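Local coordinates for proteasome accessory factor B/C (PafBC) (Paenarthrobacter aurescens, PDB 6SJ9), which acts as a transcriptional regulator of the bacterial DNA damage response, probably binding DNA through winged helix-turn-helix domains, at residues A[7-12]-A[49-53]; A[15-21]-A[78-84]; A[87-93]-A[464-470]; A[434-439]-A[473-479]. All coordinates share one frame; numbering follows the deposited sequence.

Contact 1. Residues A[7-12]-A[49-53]; sequences RLLNLL and DKVDL
Leu8 and Asp49 mark the closest backbone approach, their CA atoms 6.6 Å apart, where the helical segments 7-12 and 49-53 cross almost perpendicularly at -83° with axes separated by 10.6 Å. At this crossing Arg7 takes hold of the Asp49 carboxylate side-on: NE reaches OD2 at 2.8 Å and NH2 reaches OD1 at 3.1 Å. Both oxygens offer their syn lone pairs, and guanidinium and carboxylate are nearly coplanar, so the paired bonds fix the rotation of both groups. Arg7 sends its CG anti to the backbone N (chi1 -175°) and then bends at chi3, which turns the guanidinium edge to the acid. Asp49 OD2 is held a second time, by the hydroxyl of Tyr32. The helices 2-17, 24-31 and 39-55, followed by strands 61-63 and 78-80, have the order of a winged helix-turn-helix domain, and this contact packs its first helix on its third. Next to the salt bridge the surface turns apolar. The CB of Asp49 rests on two leucine methyls, Leu11 CD2 at 3.6 Å and Leu8 CD2 at 3.7 Å. Leu53 follows one turn later, with its CD1 3.9 Å from Leu11 CD2 and its CG against Leu8 CD2. Leu12 meets the same Leu53 CD1 with its CB, 4.3 Å away, and continues the leucine layer toward Ile81. Asp52 brings its CB near Leu8 CD1 while its carboxylate pairs with Arg4.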
loop_
_atom_site.group_PDB
_atom_site.type_symbol
_atom_site.label_atom_id
_atom_site.label_comp_id
_atom_site.label_asym_id
_atom_site.label_seq_id
_atom_site.Cartn_x
_atom_site.Cartn_y
_atom_site.Cartn_z
ATOM N N ARG A 7 12.962 0.178 -24.936
ATOM C CA ARG A 7 12.721 -0.371 -26.266
ATOM C C ARG A 7 11.796 -1.581 -26.191
ATOM O O ARG A 7 10.890 -1.732 -27.018
ATOM C CB ARG A 7 14.055 -0.718 -26.943
ATOM C CG ARG A 7 13.949 -1.197 -28.382
ATOM C CD ARG A 7 15.329 -1.499 -28.995
ATOM N NE ARG A 7 15.911 -2.697 -28.411
ATOM C CZ ARG A 7 17.050 -2.728 -27.721
ATOM N NH1 ARG A 7 17.762 -1.622 -27.564
ATOM N NH2 ARG A 7 17.495 -3.870 -27.210
ATOM N N LEU A 8 12.008 -2.451 -25.201
ATOM C CA LEU A 8 11.103 -3.574 -24.995
ATOM C C LEU A 8 9.690 -3.096 -24.722
ATOM O O LEU A 8 8.735 -3.629 -25.294
ATOM C CB LEU A 8 11.586 -4.460 -23.851
ATOM C CG LEU A 8 12.800 -5.312 -24.208
ATOM C CD1 LEU A 8 13.146 -6.260 -23.079
ATOM C CD2 LEU A 8 12.622 -6.074 -25.510
ATOM N N LEU A 9 9.538 -2.071 -23.868
ATOM C CA LEU A 9 8.201 -1.571 -23.548
ATOM C C LEU A 9 7.501 -1.036 -24.788
ATOM O O LEU A 9 6.362 -1.424 -25.083
ATOM C CB LEU A 9 8.276 -0.499 -22.446
ATOM C CG LEU A 9 8.756 -1.044 -21.103
ATOM C CD1 LEU A 9 9.205 0.003 -20.044
ATOM C CD2 LEU A 9 7.656 -1.947 -20.485
ATOM N N ASN A 10 8.208 -0.215 -25.574
ATOM C CA ASN A 10 7.655 0.341 -26.812
ATOM C C ASN A 10 7.340 -0.757 -27.830
ATOM O O ASN A 10 6.313 -0.700 -28.522
ATOM C CB ASN A 10 8.662 1.345 -27.412
ATOM C CG ASN A 10 8.817 2.628 -26.568
ATOM O OD1 ASN A 10 7.873 3.100 -25.938
ATOM N ND2 ASN A 10 10.036 3.150 -26.520
ATOM N N LEU A 11 8.226 -1.763 -27.954
ATOM C CA LEU A 11 7.951 -2.859 -28.881
ATOM C C LEU A 11 6.683 -3.579 -28.454
ATOM O O LEU A 11 5.790 -3.821 -29.265
ATOM C CB LEU A 11 9.150 -3.824 -28.962
ATOM C CG LEU A 11 8.995 -5.103 -29.807
ATOM C CD1 LEU A 11 8.651 -4.743 -31.244
ATOM C CD2 LEU A 11 10.249 -5.954 -29.785
ATOM N N LEU A 12 6.569 -3.874 -27.158
ATOM C CA LEU A 12 5.403 -4.597 -26.667
ATOM C C LEU A 12 4.117 -3.820 -26.956
ATOM O O LEU A 12 3.121 -4.393 -27.411
ATOM C CB LEU A 12 5.566 -4.882 -25.167
ATOM C CG LEU A 12 4.339 -5.332 -24.367
ATOM C CD1 LEU A 12 3.793 -6.648 -24.893
ATOM C CD2 LEU A 12 4.669 -5.446 -22.834
ATOM N N ASP A 49 15.099 -8.894 -29.198
ATOM C CA ASP A 49 13.977 -8.375 -28.431
ATOM C C ASP A 49 12.801 -9.331 -28.483
ATOM O O ASP A 49 12.142 -9.546 -27.468
ATOM C CB ASP A 49 13.584 -7.017 -28.975
ATOM C CG ASP A 49 14.601 -5.949 -28.679
ATOM O OD1 ASP A 49 15.451 -6.129 -27.780
ATOM O OD2 ASP A 49 14.541 -4.912 -29.351
ATOM N N LYS A 50 12.593 -9.989 -29.628
ATOM C CA LYS A 50 11.551 -11.009 -29.731
ATOM C C LYS A 50 11.827 -12.147 -28.770
ATOM O O LYS A 50 10.955 -12.565 -27.997
ATOM C CB LYS A 50 11.440 -11.527 -31.177
ATOM C CG LYS A 50 10.876 -10.474 -32.111
ATOM C CD LYS A 50 10.666 -10.964 -33.567
ATOM C CE LYS A 50 11.862 -11.731 -34.102
ATOM N NZ LYS A 50 11.458 -12.891 -34.945
ATOM N N VAL A 51 13.058 -12.636 -28.765
ATOM C CA VAL A 51 13.403 -13.685 -27.813
ATOM C C VAL A 51 13.202 -13.191 -26.400
ATOM O O VAL A 51 12.642 -13.902 -25.547
ATOM C CB VAL A 51 14.851 -14.141 -28.046
ATOM C CG1 VAL A 51 15.355 -14.940 -26.849
ATOM C CG2 VAL A 51 14.935 -14.961 -29.352
ATOM N N ASP A 52 13.629 -11.955 -26.121
ATOM C CA ASP A 52 13.535 -11.451 -24.746
ATOM C C ASP A 52 12.072 -11.275 -24.319
ATOM O O ASP A 52 11.701 -11.653 -23.204
ATOM C CB ASP A 52 14.328 -10.145 -24.615
ATOM C CG ASP A 52 15.871 -10.358 -24.706
ATOM O OD1 ASP A 52 16.348 -11.506 -24.677
ATOM O OD2 ASP A 52 16.607 -9.353 -24.864
ATOM N N LEU A 53 11.213 -10.716 -25.197
ATOM C CA LEU A 53 9.798 -10.582 -24.846
ATOM C C LEU A 53 9.152 -11.937 -24.545
ATOM O O LEU A 53 8.336 -12.048 -23.624
ATOM C CB LEU A 53 9.039 -9.878 -25.978
ATOM C CG LEU A 53 9.162 -8.365 -25.969
ATOM C CD1 LEU A 53 8.256 -7.755 -27.001
ATOM C CD2 LEU A 53 8.827 -7.847 -24.562
#

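Contact 2. Residues A[15-21]-A[78-84]; sequences LLNTKVG and RYRIGKD. With K (potassium ion), chain C.
Leu16 O and Thr18 O from one segment and Ile81 O and Lys83 O from the other converge on a potassium ion, at 2.6, 2.8, 2.7 and 2.9 Å in turn; Ser85 O is the fifth protein ligand. All five are backbone carbonyls, so the ion ties the end of the helix to the turn after the strand. Ile81 N donates to Leu15 O, a nearly straight bond from above the carbonyl plane. Beneath it the side chains interlock: Leu15 CB and CD1 lie against the Ile81 CG1-CD1 arm, and Leu16 CD1 presses tightly on the other branch, Ile81 CG2, at 3.4 Å. Thr18 CG2 packs on Arg80 CB, the side chains crossing at about a right angle. With CG between backbone N and carbonyl carbon (chi1 81°), the arginine runs extended and brings NH1 within 2.5 Å of Lys19 O, closer than a normal bond and so doubtful. Firmer are its salt bridges, NH1 with Asp84 OD1 and NE with Glu61. An alanine in its place is likely to leave Asp84 and Glu61 without this cationic partner. An ST motif closes the turn, Thr18 OG1 accepting from Gly21 N at 2.6 Å; at Gly21 a CB would jam against the preceding carbonyl O and come tight on Arg78 CB. Strand 78-80 lies between 22-23 and 61-63 in the three-stranded sheet, with the C-terminal end of helix 2-17 against it.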
loop_
_atom_site.group_PDB
_atom_site.type_symbol
_atom_site.label_atom_id
_atom_site.label_comp_id
_atom_site.label_asym_id
_atom_site.label_seq_id
_atom_site.Cartn_x
_atom_site.Cartn_y
_atom_site.Cartn_z
ATOM N N LEU A 15 3.154 -3.852 -30.806
ATOM C CA LEU A 15 2.598 -5.104 -31.285
ATOM C C LEU A 15 1.236 -5.384 -30.687
ATOM O O LEU A 15 0.385 -5.997 -31.352
ATOM C CB LEU A 15 3.565 -6.240 -30.947
ATOM C CG LEU A 15 4.969 -6.101 -31.521
ATOM C CD1 LEU A 15 5.798 -7.284 -31.090
ATOM C CD2 LEU A 15 4.883 -6.002 -33.036
ATOM N N LEU A 16 0.997 -4.888 -29.470
ATOM C CA LEU A 16 -0.301 -5.047 -28.828
ATOM C C LEU A 16 -1.342 -4.204 -29.539
ATOM O O LEU A 16 -2.490 -4.636 -29.723
ATOM C CB LEU A 16 -0.177 -4.656 -27.350
ATOM C CG LEU A 16 -0.683 -5.554 -26.229
ATOM C CD1 LEU A 16 -0.482 -7.039 -26.453
ATOM C CD2 LEU A 16 -0.067 -5.148 -24.894
ATOM N N ASN A 17 -0.956 -2.994 -29.955
ATOM C CA ASN A 17 -1.930 -2.077 -30.538
ATOM C C ASN A 17 -2.489 -2.607 -31.847
ATOM O O ASN A 17 -3.702 -2.560 -32.069
ATOM C CB ASN A 17 -1.318 -0.696 -30.696
ATOM C CG ASN A 17 -1.194 -0.018 -29.372
ATOM O OD1 ASN A 17 -1.994 -0.279 -28.475
ATOM N ND2 ASN A 17 -0.175 0.812 -29.206
ATOM N N THR A 18 -1.628 -3.094 -32.736
ATOM C CA THR A 18 -2.075 -3.460 -34.072
ATOM C C THR A 18 -3.004 -4.661 -34.025
ATOM O O THR A 18 -2.700 -5.680 -33.397
ATOM C CB THR A 18 -0.901 -3.784 -34.989
ATOM O OG1 THR A 18 -1.420 -4.189 -36.255
ATOM C CG2 THR A 18 -0.046 -4.941 -34.432
ATOM N N LYS A 19 -4.160 -4.524 -34.653
ATOM C CA LYS A 19 -5.000 -5.688 -34.849
ATOM C C LYS A 19 -4.629 -6.454 -36.103
ATOM O O LYS A 19 -4.844 -7.666 -36.162
ATOM C CB LYS A 19 -6.472 -5.260 -34.917
ATOM C CG LYS A 19 -6.889 -4.324 -33.763
ATOM C CD LYS A 19 -8.405 -4.340 -33.520
ATOM C CE LYS A 19 -8.807 -3.332 -32.438
ATOM N NZ LYS A 19 -8.823 -1.930 -32.958
ATOM N N VAL A 20 -4.015 -5.788 -37.070
ATOM C CA VAL A 20 -3.652 -6.415 -38.340
ATOM C C VAL A 20 -2.249 -7.020 -38.341
ATOM O O VAL A 20 -1.993 -7.981 -39.079
ATOM C CB VAL A 20 -3.847 -5.410 -39.492
ATOM C CG1 VAL A 20 -5.353 -5.117 -39.658
ATOM C CG2 VAL A 20 -3.029 -4.113 -39.242
ATOM N N GLY A 21 -1.329 -6.466 -37.562
ATOM C CA GLY A 21 0.053 -6.909 -37.578
ATOM C C GLY A 21 0.911 -5.878 -38.281
ATOM O O GLY A 21 0.512 -5.286 -39.293
ATOM N N ARG A 78 4.409 -9.822 -41.015
ATOM C CA ARG A 78 3.760 -8.891 -40.099
ATOM C C ARG A 78 3.690 -9.533 -38.707
ATOM O O ARG A 78 3.543 -10.755 -38.584
ATOM C CB ARG A 78 2.392 -8.477 -40.640
ATOM C CG ARG A 78 2.498 -8.040 -42.107
ATOM C CD ARG A 78 1.174 -8.053 -42.836
ATOM N NE ARG A 78 0.279 -7.025 -42.301
ATOM C CZ ARG A 78 0.171 -5.788 -42.789
ATOM N NH1 ARG A 78 0.900 -5.404 -43.835
ATOM N NH2 ARG A 78 -0.671 -4.931 -42.219
ATOM N N TYR A 79 3.853 -8.722 -37.661
ATOM C CA TYR A 79 3.955 -9.215 -36.286
ATOM C C TYR A 79 2.913 -8.579 -35.374
ATOM O O TYR A 79 2.552 -7.414 -35.553
ATOM C CB TYR A 79 5.331 -8.932 -35.690
ATOM C CG TYR A 79 6.493 -9.459 -36.480
ATOM C CD1 TYR A 79 6.932 -10.771 -36.321
ATOM C CD2 TYR A 79 7.161 -8.647 -37.393
ATOM C CE1 TYR A 79 8.013 -11.248 -37.031
ATOM C CE2 TYR A 79 8.249 -9.139 -38.132
ATOM C CZ TYR A 79 8.670 -10.436 -37.936
ATOM O OH TYR A 79 9.747 -10.937 -38.661
ATOM N N ARG A 80 2.429 -9.347 -34.399
ATOM C CA ARG A 80 1.489 -8.790 -33.429
ATOM C C ARG A 80 1.479 -9.635 -32.168
ATOM O O ARG A 80 1.917 -10.789 -32.154
ATOM C CB ARG A 80 0.070 -8.680 -33.981
ATOM C CG ARG A 80 -0.705 -9.935 -33.942
ATOM C CD ARG A 80 -2.089 -9.736 -34.557
ATOM N NE ARG A 80 -2.784 -11.021 -34.666
ATOM C CZ ARG A 80 -4.027 -11.181 -35.115
ATOM N NH1 ARG A 80 -4.739 -10.127 -35.512
ATOM N NH2 ARG A 80 -4.550 -12.404 -35.175
ATOM N N ILE A 81 1.004 -9.022 -31.104
ATOM C CA ILE A 81 0.825 -9.661 -29.817
ATOM C C ILE A 81 -0.629 -9.477 -29.387
ATOM O O ILE A 81 -1.217 -8.409 -29.597
ATOM C CB ILE A 81 1.769 -9.040 -28.750
ATOM C CG1 ILE A 81 3.240 -9.263 -29.081
ATOM C CG2 ILE A 81 1.473 -9.635 -27.384
ATOM C CD1 ILE A 81 4.188 -8.589 -28.082
ATOM N N GLY A 82 -1.194 -10.507 -28.761
ATOM C CA GLY A 82 -2.544 -10.439 -28.264
ATOM C C GLY A 82 -3.610 -10.657 -29.302
ATOM O O GLY A 82 -4.788 -10.456 -28.998
ATOM N N LYS A 83 -3.232 -10.999 -30.530
ATOM C CA LYS A 83 -4.172 -11.318 -31.599
ATOM C C LYS A 83 -5.060 -10.100 -31.825
ATOM O O LYS A 83 -4.511 -9.023 -32.106
ATOM C CB LYS A 83 -4.881 -12.637 -31.282
ATOM C CG LYS A 83 -3.909 -13.841 -31.176
ATOM C CD LYS A 83 -4.611 -15.146 -30.800
ATOM C CE LYS A 83 -5.394 -15.673 -32.007
ATOM N NZ LYS A 83 -6.410 -16.708 -31.659
ATOM N N ASP A 84 -6.387 -10.187 -31.672
ATOM C CA ASP A 84 -7.262 -9.036 -31.913
ATOM C C ASP A 84 -7.327 -8.015 -30.769
ATOM O O ASP A 84 -7.736 -6.876 -31.013
ATOM C CB ASP A 84 -8.682 -9.534 -32.189
ATOM C CG ASP A 84 -8.765 -10.399 -33.427
ATOM O OD1 ASP A 84 -7.710 -10.635 -34.054
ATOM O OD2 ASP A 84 -9.877 -10.875 -33.757
HETATM K K K C . -3.035 -6.895 -30.890
#

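Contact 3. Residues A[87-93]-A[464-470]; sequences RLPDVSL and KLTGAAG
Arg87 and Lys464 reach across the interface from opposite segments, each bringing its charged end to a backbone carbonyl of the opposite segment. Arg87 bends at chi3 (-52°), which swings its guanidinium edge onto Ala468 O: NH1 lies 2.8 Å away, in the carbonyl plane, and the N-H points nearly straight at the oxygen. Lys464, extended beyond CG, stretches its NZ to Ser92 O at 2.7 Å, nearly along the C=O axis, and the same NZ pairs with Glu97. On the way its CD slides past Leu93 CD2, the two side chains running in opposite directions. Segment 87-93 leads into strand 90-93, which forms a two-stranded antiparallel sheet with 421-424 and runs 166° to helix 464-469, so that a connection following the N-terminal winged helix is laid along helix 457-469, most of which falls in the PafC helix-turn-helix region. At the C-terminal end of that helix, Gly467 O accepts from Leu88 N at 2.7 Å, adjacent to the carbonyl taken by Arg87. NH1 of Arg87 serves Phe425 O as well; a leucine here would probably leave Ala468 O and Phe425 O without this shared donor and loosen the hold of the helix end on the loop at Phe425. One water donates to both Leu88 O and Lys464 O, bridging the backbones. Between the two polar ends Val91 faces the helix, its CG1 3.6 Å from Lys464 O and, more loosely, 4.4 Å from Ala468 CB.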
loop_
_atom_site.group_PDB
_atom_site.type_symbol
_atom_site.label_atom_id
_atom_site.label_comp_id
_atom_site.label_asym_id
_atom_site.label_seq_id
_atom_site.Cartn_x
_atom_site.Cartn_y
_atom_site.Cartn_z
ATOM N N ARG A 87 -4.723 -5.620 -25.044
ATOM C CA ARG A 87 -4.255 -5.856 -23.676
ATOM C C ARG A 87 -4.015 -7.346 -23.482
ATOM O O ARG A 87 -4.569 -8.158 -24.211
ATOM C CB ARG A 87 -5.277 -5.465 -22.568
ATOM C CG ARG A 87 -5.595 -4.058 -22.408
ATOM C CD ARG A 87 -6.205 -3.767 -21.028
ATOM N NE ARG A 87 -7.354 -4.579 -20.600
ATOM C CZ ARG A 87 -7.388 -5.404 -19.547
ATOM N NH1 ARG A 87 -6.330 -5.609 -18.739
ATOM N NH2 ARG A 87 -8.519 -6.026 -19.279
ATOM N N LEU A 88 -3.134 -7.699 -22.535
ATOM C CA LEU A 88 -3.015 -9.077 -22.038
ATOM C C LEU A 88 -3.284 -9.069 -20.534
ATOM O O LEU A 88 -2.360 -8.927 -19.721
ATOM C CB LEU A 88 -1.638 -9.638 -22.376
ATOM C CG LEU A 88 -1.557 -9.983 -23.879
ATOM C CD1 LEU A 88 -0.131 -10.236 -24.267
ATOM C CD2 LEU A 88 -2.409 -11.198 -24.288
ATOM N N PRO A 89 -4.535 -9.261 -20.113
ATOM C CA PRO A 89 -4.877 -9.085 -18.686
ATOM C C PRO A 89 -4.251 -10.106 -17.760
ATOM O O PRO A 89 -4.145 -9.836 -16.536
ATOM C CB PRO A 89 -6.413 -9.239 -18.670
ATOM C CG PRO A 89 -6.833 -9.085 -20.067
ATOM C CD PRO A 89 -5.712 -9.520 -20.948
ATOM N N ASP A 90 -3.833 -11.266 -18.288
ATOM C CA ASP A 90 -3.398 -12.402 -17.469
ATOM C C ASP A 90 -1.878 -12.468 -17.454
ATOM O O ASP A 90 -1.248 -12.500 -18.521
ATOM C CB ASP A 90 -3.961 -13.731 -18.003
ATOM C CG ASP A 90 -5.467 -13.741 -18.039
ATOM O OD1 ASP A 90 -6.039 -14.085 -19.094
ATOM O OD2 ASP A 90 -6.088 -13.390 -17.028
ATOM N N VAL A 91 -1.287 -12.441 -16.259
ATOM C CA VAL A 91 0.163 -12.532 -16.102
ATOM C C VAL A 91 0.460 -13.574 -15.030
ATOM O O VAL A 91 -0.338 -13.796 -14.117
ATOM C CB VAL A 91 0.833 -11.174 -15.728
ATOM C CG1 VAL A 91 0.404 -10.018 -16.672
ATOM C CG2 VAL A 91 0.559 -10.794 -14.296
ATOM N N SER A 92 1.598 -14.239 -15.158
ATOM C CA SER A 92 2.069 -15.163 -14.143
ATOM C C SER A 92 3.216 -14.516 -13.421
ATOM O O SER A 92 4.203 -14.131 -14.054
ATOM C CB SER A 92 2.528 -16.482 -14.738
ATOM O OG SER A 92 1.513 -16.945 -15.575
ATOM N N LEU A 93 3.108 -14.427 -12.105
ATOM C CA LEU A 93 4.078 -13.686 -11.325
ATOM C C LEU A 93 4.886 -14.641 -10.471
ATOM O O LEU A 93 4.338 -15.584 -9.907
ATOM C CB LEU A 93 3.376 -12.646 -10.434
ATOM C CG LEU A 93 2.657 -11.535 -11.207
ATOM C CD1 LEU A 93 2.027 -10.518 -10.269
ATOM C CD2 LEU A 93 3.653 -10.864 -12.153
ATOM N N LYS A 464 5.473 -7.007 -17.563
ATOM C CA LYS A 464 4.248 -7.808 -17.544
ATOM C C LYS A 464 3.012 -6.952 -17.288
ATOM O O LYS A 464 2.004 -7.075 -17.992
ATOM C CB LYS A 464 4.353 -8.906 -16.497
ATOM C CG LYS A 464 5.448 -9.897 -16.789
ATOM C CD LYS A 464 5.574 -10.918 -15.653
ATOM C CE LYS A 464 6.591 -12.028 -16.001
ATOM N NZ LYS A 464 6.526 -13.023 -14.907
ATOM N N LEU A 465 3.088 -6.025 -16.333
ATOM C CA LEU A 465 1.926 -5.181 -16.070
ATOM C C LEU A 465 1.674 -4.208 -17.213
ATOM O O LEU A 465 0.529 -3.785 -17.409
ATOM C CB LEU A 465 2.083 -4.409 -14.766
ATOM C CG LEU A 465 1.589 -5.087 -13.487
ATOM C CD1 LEU A 465 0.093 -4.992 -13.437
ATOM C CD2 LEU A 465 1.973 -6.538 -13.522
ATOM N N THR A 466 2.731 -3.828 -17.955
ATOM C CA THR A 466 2.551 -2.993 -19.139
ATOM C C THR A 466 1.668 -3.697 -20.168
ATOM O O THR A 466 0.800 -3.073 -20.784
ATOM C CB THR A 466 3.909 -2.658 -19.765
ATOM O OG1 THR A 466 4.683 -1.847 -18.872
ATOM C CG2 THR A 466 3.761 -1.902 -21.108
ATOM N N GLY A 467 1.869 -4.998 -20.351
ATOM C CA GLY A 467 1.025 -5.750 -21.257
ATOM C C GLY A 467 -0.408 -5.809 -20.773
ATOM O O GLY A 467 -1.332 -5.875 -21.580
ATOM N N ALA A 468 -0.614 -5.731 -19.452
ATOM C CA ALA A 468 -1.960 -5.774 -18.922
ATOM C C ALA A 468 -2.638 -4.420 -18.975
ATOM O O ALA A 468 -3.862 -4.360 -19.047
ATOM C CB ALA A 468 -1.909 -6.321 -17.493
ATOM N N ALA A 469 -1.880 -3.342 -19.029
ATOM C CA ALA A 469 -2.496 -2.043 -19.161
ATOM C C ALA A 469 -2.738 -1.659 -20.606
ATOM O O ALA A 469 -3.566 -0.787 -20.856
ATOM C CB ALA A 469 -1.658 -0.951 -18.501
ATOM N N GLY A 470 -2.013 -2.259 -21.550
ATOM C CA GLY A 470 -2.031 -1.776 -22.930
ATOM C C GLY A 470 -1.531 -0.338 -23.060
ATOM O O GLY A 470 -0.740 0.165 -22.254
HETATM O O HOH W 1 0.558 -8.926 -19.807
#

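Contact 4. Residues A[434-439]-A[473-479]; sequences LTGLAM and ARLAGSV
Leu434 opens the contact by resting its CD1 methyl on the CB of Ala473, 3.7 Å away, while its own CB lies over the CA of Gly477. Next along the helix, Thr435 turns its flank to the end of helix 472-476: its CA makes a CA-H...O contact with Ala476 O, 3.5 Å away, and OG1 lies 4.0 Å from Ala476 CB. That hydroxyl is satisfied within its own helix by Ala431 O. Helices 427-441, 457-469 and 472-476 follow one another in the chain, and here the short third one packs back on the first; beyond it Val479 pairs through its backbone with Ser529 of strand 517-530, which belongs to the second WYL domain. One turn after Leu434, Ala438 faces this departing segment, and its CB sits close on Gly477 O at 3.2 Å. Gly477 itself suits the bend, since a side chain there would clash with Ala473 O. The same Ala438 CB touches Val479 CG1 at 3.8 Å. Met439, present as selenomethionine, ends the walk: bent at chi2, its side chain crosses that of Val479 obliquely and sets SE 3.8 Å from CG1, and it also touches Tyr528 and Leu530 of the WYL strand.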
loop_
_atom_site.group_PDB
_atom_site.type_symbol
_atom_site.label_atom_id
_atom_site.label_comp_id
_atom_site.label_asym_id
_atom_site.label_seq_id
_atom_site.Cartn_x
_atom_site.Cartn_y
_atom_site.Cartn_z
ATOM N N LEU A 434 1.234 0.268 -12.301
ATOM C CA LEU A 434 2.355 0.799 -13.076
ATOM C C LEU A 434 2.800 2.141 -12.556
ATOM O O LEU A 434 3.964 2.511 -12.690
ATOM C CB LEU A 434 1.992 0.964 -14.547
ATOM C CG LEU A 434 2.111 -0.353 -15.278
ATOM C CD1 LEU A 434 1.435 -0.284 -16.641
ATOM C CD2 LEU A 434 3.631 -0.670 -15.403
ATOM N N THR A 435 1.878 2.917 -12.025
ATOM C CA THR A 435 2.294 4.178 -11.447
ATOM C C THR A 435 3.198 3.953 -10.249
ATOM O O THR A 435 4.219 4.635 -10.099
ATOM C CB THR A 435 1.074 4.997 -11.079
ATOM O OG1 THR A 435 0.356 5.220 -12.297
ATOM C CG2 THR A 435 1.528 6.354 -10.505
ATOM N N GLY A 436 2.840 2.997 -9.381
ATOM C CA GLY A 436 3.700 2.691 -8.237
ATOM C C GLY A 436 5.021 2.095 -8.697
ATOM O O GLY A 436 6.085 2.420 -8.149
ATOM N N LEU A 437 4.976 1.257 -9.748
ATOM C CA LEU A 437 6.204 0.685 -10.255
ATOM C C LEU A 437 7.090 1.754 -10.883
ATOM O O LEU A 437 8.318 1.659 -10.802
ATOM C CB LEU A 437 5.899 -0.425 -11.282
ATOM C CG LEU A 437 5.239 -1.679 -10.669
ATOM C CD1 LEU A 437 4.686 -2.549 -11.779
ATOM C CD2 LEU A 437 6.264 -2.498 -9.855
ATOM N N ALA A 438 6.506 2.765 -11.531
ATOM C CA ALA A 438 7.368 3.769 -12.148
ATOM C C ALA A 438 8.054 4.639 -11.097
ATOM O O ALA A 438 9.201 5.069 -11.293
ATOM C CB ALA A 438 6.588 4.590 -13.178
HETATM N N MSE A 439 7.391 4.901 -9.979
HETATM C CA MSE A 439 8.070 5.610 -8.894
HETATM C C MSE A 439 9.219 4.721 -8.354
HETATM O O MSE A 439 10.345 5.194 -8.160
HETATM C CB MSE A 439 7.089 5.959 -7.798
HETATM C CG MSE A 439 6.056 7.029 -8.147
HETATM SE SE MSE A 439 6.962 8.766 -8.537
HETATM C CE MSE A 439 6.906 9.636 -6.823
ATOM N N ALA A 473 -0.496 2.137 -20.451
ATOM C CA ALA A 473 0.798 2.055 -19.785
ATOM C C ALA A 473 1.696 3.229 -20.146
ATOM O O ALA A 473 2.596 3.580 -19.379
ATOM C CB ALA A 473 1.509 0.752 -20.164
ATOM N N ARG A 474 1.539 3.788 -21.339
ATOM C CA ARG A 474 2.486 4.821 -21.766
ATOM C C ARG A 474 2.425 6.024 -20.839
ATOM O O ARG A 474 3.461 6.543 -20.415
ATOM C CB ARG A 474 2.239 5.226 -23.221
ATOM C CG ARG A 474 3.523 5.812 -23.843
ATOM C CD ARG A 474 3.376 6.147 -25.336
ATOM N NE ARG A 474 2.812 5.049 -26.116
ATOM C CZ ARG A 474 3.525 4.073 -26.677
ATOM N NH1 ARG A 474 4.849 4.044 -26.560
ATOM N NH2 ARG A 474 2.907 3.119 -27.361
ATOM N N LEU A 475 1.227 6.502 -20.513
ATOM C CA LEU A 475 1.140 7.590 -19.532
ATOM C C LEU A 475 1.415 7.085 -18.122
ATOM O O LEU A 475 2.135 7.730 -17.342
ATOM C CB LEU A 475 -0.220 8.270 -19.575
ATOM C CG LEU A 475 -0.428 8.998 -20.901
ATOM C CD1 LEU A 475 -1.731 9.766 -20.875
ATOM C CD2 LEU A 475 0.750 9.923 -21.160
ATOM N N ALA A 476 0.805 5.951 -17.757
ATOM C CA ALA A 476 0.849 5.500 -16.373
ATOM C C ALA A 476 2.245 5.010 -15.978
ATOM O O ALA A 476 2.641 5.174 -14.830
ATOM C CB ALA A 476 -0.226 4.423 -16.152
ATOM N N GLY A 477 2.994 4.384 -16.901
ATOM C CA GLY A 477 4.300 3.813 -16.589
ATOM C C GLY A 477 5.418 4.837 -16.580
ATOM O O GLY A 477 6.584 4.483 -16.396
ATOM N N SER A 478 5.088 6.110 -16.784
ATOM C CA SER A 478 6.064 7.188 -16.823
ATOM C C SER A 478 5.866 8.162 -15.662
ATOM O O SER A 478 4.740 8.495 -15.289
ATOM C CB SER A 478 5.927 7.944 -18.158
ATOM O OG SER A 478 6.768 9.071 -18.216
ATOM N N VAL A 479 6.969 8.704 -15.170
ATOM C CA VAL A 479 6.934 9.786 -14.192
ATOM C C VAL A 479 7.336 11.111 -14.835
ATOM O O VAL A 479 7.560 12.099 -14.133
ATOM C CB VAL A 479 7.799 9.470 -12.956
ATOM C CG1 VAL A 479 7.312 8.208 -12.286
ATOM C CG2 VAL A 479 9.235 9.287 -13.415
#

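How the contacts relate
Contacts 1 and 2 share helix 2-17 and both belong to the N-terminal winged helix. Contact 1 is a buried helix crossing, whereas contact 2, only partly buried, adds a ring of carbonyls around a metal to its leucine-isoleucine packing. Ile81 CD1 joins them, touching Leu12 and Leu53. Contact 3 connects this domain to the PafC region: Leu88 packs on Leu16 and Ile81, and Thr466 on Leu9 and Leu12. Its bonds mainly tether backbone carbonyls, while contact 4, also partly buried and closer to the chain's centre, relies on apolar contacts among alanines and larger side chains. Contacts 3 and 4 meet where Leu434 and Ala473 touch helix 457-469.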